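Local coordinates for DUF724 domain-containing protein 6-like (Raphanus sativus, PDB 5ZWX) that binds the histone mark H3K9me2 through a tandem Agenet-domain cassette and, like its Arabidopsis relative, probably links this mark to DNA methylation, at residues R78-E88 against R140-W150. Numbering follows the deposited sequence.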
loop_
_atom_site.group_PDB
_atom_site.type_symbol
_atom_site.label_atom_id
_atom_site.label_comp_id
_atom_site.label_asym_id
_atom_site.label_seq_id
_atom_site.Cartn_x
_atom_site.Cartn_y
_atom_site.Cartn_z
ATOM N N ARG A 78 -4.072 -5.145 4.739
ATOM C CA ARG A 78 -3.082 -5.396 5.787
ATOM C C ARG A 78 -2.993 -4.172 6.677
ATOM O O ARG A 78 -3.558 -3.138 6.337
ATOM C CB ARG A 78 -1.733 -5.761 5.193
ATOM C CG ARG A 78 -1.045 -4.546 4.468
ATOM C CD ARG A 78 0.220 -4.989 3.745
ATOM N NE ARG A 78 1.085 -3.808 3.488
ATOM C CZ ARG A 78 2.358 -3.889 3.094
ATOM N NH1 ARG A 78 2.915 -5.078 2.877
ATOM N NH2 ARG A 78 3.073 -2.784 2.920
ATOM N N PRO A 79 -2.345 -4.282 7.861
ATOM C CA PRO A 79 -2.309 -3.085 8.681
ATOM C C PRO A 79 -1.348 -2.068 8.051
ATOM O O PRO A 79 -0.587 -2.481 7.184
ATOM C CB PRO A 79 -1.784 -3.596 10.057
ATOM C CG PRO A 79 -1.858 -5.076 9.987
ATOM C CD PRO A 79 -1.690 -5.421 8.528
ATOM N N PRO A 80 -1.385 -0.808 8.493
ATOM C CA PRO A 80 -0.347 0.161 8.110
ATOM C C PRO A 80 1.046 -0.405 8.337
ATOM O O PRO A 80 1.299 -1.041 9.342
ATOM C CB PRO A 80 -0.592 1.337 9.053
ATOM C CG PRO A 80 -2.004 1.200 9.466
ATOM C CD PRO A 80 -2.260 -0.256 9.544
ATOM N N ALA A 81 1.940 -0.178 7.388
ATOM C CA ALA A 81 3.309 -0.624 7.506
ATOM C C ALA A 81 3.912 -0.095 8.816
ATOM O O ALA A 81 3.557 0.992 9.279
ATOM C CB ALA A 81 4.127 -0.138 6.283
ATOM N N PRO A 82 4.819 -0.863 9.416
ATOM C CA PRO A 82 5.417 -0.466 10.694
ATOM C C PRO A 82 6.091 0.903 10.606
ATOM O O PRO A 82 6.652 1.232 9.551
ATOM C CB PRO A 82 6.435 -1.577 10.952
ATOM C CG PRO A 82 5.895 -2.739 10.204
ATOM C CD PRO A 82 5.327 -2.165 8.955
ATOM N N ALA A 83 6.009 1.684 11.686
ATOM C CA ALA A 83 6.657 2.991 11.761
ATOM C C ALA A 83 8.160 2.852 11.562
ATOM O O ALA A 83 8.772 1.906 12.055
ATOM C CB ALA A 83 6.363 3.662 13.099
ATOM N N VAL A 84 8.755 3.800 10.846
ATOM C CA VAL A 84 10.160 3.694 10.498
ATOM C C VAL A 84 11.006 3.829 11.747
ATOM O O VAL A 84 10.999 4.861 12.421
ATOM C CB VAL A 84 10.572 4.743 9.458
ATOM C CG1 VAL A 84 12.080 4.725 9.254
ATOM C CG2 VAL A 84 9.852 4.485 8.143
ATOM N N SER A 85 11.722 2.756 12.051
ATOM C CA SER A 85 12.501 2.675 13.269
ATOM C C SER A 85 13.695 3.621 13.255
ATOM O O SER A 85 13.801 4.527 12.421
ATOM C CB SER A 85 12.985 1.247 13.488
ATOM O OG SER A 85 13.980 1.185 14.497
ATOM N N GLU A 86 14.605 3.393 14.186
ATOM C CA GLU A 86 15.712 4.303 14.376
ATOM C C GLU A 86 16.924 3.787 13.570
ATOM O O GLU A 86 17.741 4.563 13.004
ATOM C CB GLU A 86 15.969 4.493 15.889
ATOM C CG GLU A 86 16.393 3.277 16.679
ATOM C CD GLU A 86 15.349 2.201 16.931
ATOM O OE1 GLU A 86 14.209 2.347 16.462
ATOM O OE2 GLU A 86 15.699 1.179 17.576
ATOM N N ARG A 87 17.039 2.468 13.481
ATOM C CA ARG A 87 18.069 1.901 12.616
ATOM C C ARG A 87 17.623 2.159 11.168
ATOM O O ARG A 87 18.440 2.545 10.326
ATOM C CB ARG A 87 18.331 0.392 12.872
ATOM C CG ARG A 87 17.976 -0.190 14.271
ATOM C CD ARG A 87 18.257 0.745 15.480
ATOM N NE ARG A 87 19.633 0.789 15.964
ATOM C CZ ARG A 87 20.112 1.800 16.690
ATOM N NH1 ARG A 87 19.331 2.843 16.967
ATOM N NH2 ARG A 87 21.371 1.806 17.127
ATOM N N GLU A 88 16.327 1.993 10.893
ATOM C CA GLU A 88 15.807 2.200 9.540
ATOM C C GLU A 88 15.964 3.640 9.068
ATOM O O GLU A 88 16.120 3.875 7.868
ATOM C CB GLU A 88 14.336 1.775 9.428
ATOM C CG GLU A 88 14.149 0.554 8.533
ATOM C CD GLU A 88 12.706 0.289 8.143
ATOM O OE1 GLU A 88 11.894 1.237 8.124
ATOM O OE2 GLU A 88 12.382 -0.884 7.847
ATOM N N ARG A 140 10.094 3.771 0.913
ATOM C CA ARG A 140 10.149 3.068 2.199
ATOM C C ARG A 140 10.673 1.638 1.977
ATOM O O ARG A 140 10.498 1.070 0.929
ATOM C CB ARG A 140 8.762 3.053 2.858
ATOM C CG ARG A 140 7.725 2.227 2.099
ATOM C CD ARG A 140 6.297 2.297 2.765
ATOM N NE ARG A 140 5.327 1.396 2.112
ATOM C CZ ARG A 140 4.068 1.201 2.529
ATOM N NH1 ARG A 140 3.585 1.873 3.580
ATOM N NH2 ARG A 140 3.277 0.338 1.882
ATOM N N PHE A 141 11.290 1.028 2.976
ATOM C CA PHE A 141 11.732 -0.345 2.800
ATOM C C PHE A 141 10.493 -1.191 2.759
ATOM O O PHE A 141 9.559 -0.937 3.515
ATOM C CB PHE A 141 12.698 -0.771 3.922
ATOM C CG PHE A 141 14.030 -0.124 3.797
ATOM C CD1 PHE A 141 14.917 -0.551 2.828
ATOM C CD2 PHE A 141 14.394 0.932 4.620
ATOM C CE1 PHE A 141 16.163 0.057 2.686
ATOM C CE2 PHE A 141 15.631 1.530 4.500
ATOM C CZ PHE A 141 16.519 1.096 3.525
ATOM N N HIS A 142 10.463 -2.137 1.826
ATOM C CA HIS A 142 9.295 -2.987 1.635
ATOM C C HIS A 142 9.179 -4.000 2.770
ATOM O O HIS A 142 10.188 -4.539 3.207
ATOM C CB HIS A 142 9.379 -3.739 0.311
ATOM C CG HIS A 142 8.160 -4.543 0.014
ATOM N ND1 HIS A 142 6.993 -3.981 -0.466
ATOM C CD2 HIS A 142 7.884 -5.857 0.208
ATOM C CE1 HIS A 142 6.075 -4.916 -0.601
ATOM N NE2 HIS A 142 6.588 -6.070 -0.191
ATOM N N ARG A 143 7.959 -4.239 3.224
ATOM C CA ARG A 143 7.690 -5.277 4.230
ATOM C C ARG A 143 6.484 -6.087 3.811
ATOM O O ARG A 143 5.650 -5.594 3.035
ATOM C CB ARG A 143 7.448 -4.663 5.613
ATOM C CG ARG A 143 8.631 -3.911 6.195
ATOM C CD ARG A 143 8.835 -4.279 7.680
ATOM N NE ARG A 143 9.486 -3.186 8.397
ATOM C CZ ARG A 143 9.800 -3.200 9.686
ATOM N NH1 ARG A 143 9.529 -4.262 10.437
ATOM N NH2 ARG A 143 10.388 -2.141 10.224
ATOM N N GLU A 144 6.360 -7.321 4.330
ATOM C CA GLU A 144 5.219 -8.145 3.964
ATOM C C GLU A 144 4.488 -8.517 5.227
ATOM O O GLU A 144 5.109 -8.694 6.264
ATOM C CB GLU A 144 5.635 -9.405 3.198
ATOM C CG GLU A 144 6.086 -9.163 1.752
ATOM C CD GLU A 144 4.944 -8.870 0.767
ATOM O OE1 GLU A 144 3.753 -9.091 1.068
ATOM O OE2 GLU A 144 5.247 -8.441 -0.346
ATOM N N TRP A 145 3.171 -8.548 5.145
ATOM C CA TRP A 145 2.323 -8.967 6.258
ATOM C C TRP A 145 1.975 -10.423 6.042
ATOM O O TRP A 145 1.220 -10.765 5.159
ATOM C CB TRP A 145 1.094 -8.072 6.329
ATOM C CG TRP A 145 0.063 -8.489 7.269
ATOM C CD1 TRP A 145 -1.125 -9.091 6.973
ATOM C CD2 TRP A 145 0.097 -8.324 8.689
ATOM N NE1 TRP A 145 -1.834 -9.329 8.141
ATOM C CE2 TRP A 145 -1.109 -8.844 9.200
ATOM C CE3 TRP A 145 1.019 -7.761 9.573
ATOM C CZ2 TRP A 145 -1.401 -8.844 10.568
ATOM C CZ3 TRP A 145 0.730 -7.767 10.929
ATOM C CH2 TRP A 145 -0.473 -8.299 11.411
ATOM N N VAL A 146 2.574 -11.300 6.836
ATOM C CA VAL A 146 2.486 -12.719 6.580
ATOM C C VAL A 146 2.271 -13.426 7.918
ATOM O O VAL A 146 2.957 -13.144 8.907
ATOM C CB VAL A 146 3.758 -13.250 5.853
ATOM C CG1 VAL A 146 3.600 -14.707 5.482
ATOM C CG2 VAL A 146 4.052 -12.418 4.591
ATOM N N ASN A 147 1.277 -14.297 7.951
ATOM C CA ASN A 147 0.979 -15.041 9.177
ATOM C C ASN A 147 0.754 -14.142 10.382
ATOM O O ASN A 147 1.222 -14.438 11.468
ATOM C CB ASN A 147 2.111 -16.010 9.480
ATOM C CG ASN A 147 1.799 -17.406 9.034
ATOM O OD1 ASN A 147 1.406 -18.255 9.840
ATOM N ND2 ASN A 147 1.956 -17.657 7.739
ATOM N N GLY A 148 0.068 -13.029 10.179
ATOM C CA GLY A 148 -0.242 -12.129 11.266
ATOM C C GLY A 148 0.941 -11.376 11.815
ATOM O O GLY A 148 0.870 -10.877 12.935
ATOM N N ALA A 149 2.024 -11.265 11.040
ATOM C CA ALA A 149 3.204 -10.535 11.523
ATOM C C ALA A 149 3.998 -9.999 10.353
ATOM O O ALA A 149 3.825 -10.474 9.247
ATOM C CB ALA A 149 4.085 -11.424 12.400
ATOM N N TRP A 150 4.881 -9.034 10.594
ATOM C CA TRP A 150 5.626 -8.406 9.495
ATOM C C TRP A 150 6.930 -9.155 9.197
ATOM O O TRP A 150 7.559 -9.733 10.103
ATOM C CB TRP A 150 5.922 -6.936 9.828
ATOM C CG TRP A 150 4.699 -6.075 9.866
ATOM C CD1 TRP A 150 4.001 -5.685 10.964
ATOM C CD2 TRP A 150 4.011 -5.518 8.735
ATOM N NE1 TRP A 150 2.927 -4.904 10.599
ATOM C CE2 TRP A 150 2.911 -4.785 9.230
ATOM C CE3 TRP A 150 4.228 -5.559 7.356
ATOM C CZ2 TRP A 150 2.021 -4.107 8.394
ATOM C CZ3 TRP A 150 3.344 -4.875 6.516
ATOM C CH2 TRP A 150 2.263 -4.160 7.038
HETATM O O HOH W 1 5.761 -2.275 2.480
HETATM O O HOH W 2 1.975 -7.892 2.615
HETATM O O HOH W 3 11.053 2.265 5.637
#
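The proline-rich linker between the two Agenet modules of the cassette lies along the C-terminal β-hairpin, where Pro79 and Pro82 cover the indoles of Trp145 and Trp150. Pro79 CD sits over one face of Trp145, 3.5 Å from the centroid of its five-membered ring, while the backbone of the hairpin's type I' turn, Gly148 and Ala149, lies against the opposite face. Pro82 makes a second CH-pi contact, its CG almost on the normal of the Trp150 five-membered ring, and the other face of that indole meets Trp145 CE3. With an alanine in place of Trp145, Pro79 would probably lose its aromatic platform and this face of Trp150 its neighbour. The two-residue hairpin continues the strand that pairs with strand 98-103 of the second, probably SH3-like, module. Arg78, extended from CG to NE, reaches past the rim of Trp150; its NH1 donates to Arg143 O (2.8 Å, 147°), and Trp150 CZ3 lies over the guanidinium face. Its NH2 comes 3.3 Å from Arg140 NH2, like charges probably offset by Glu21, which salt-bridges both, and Asp100, which pairs with Arg140 NE. Pro82 CB covers the Arg143 guanidinium, whose NH2 makes a weak salt bridge to Glu88 OE2 and whose NH1 is hydrogen-bonded to Pro152 O.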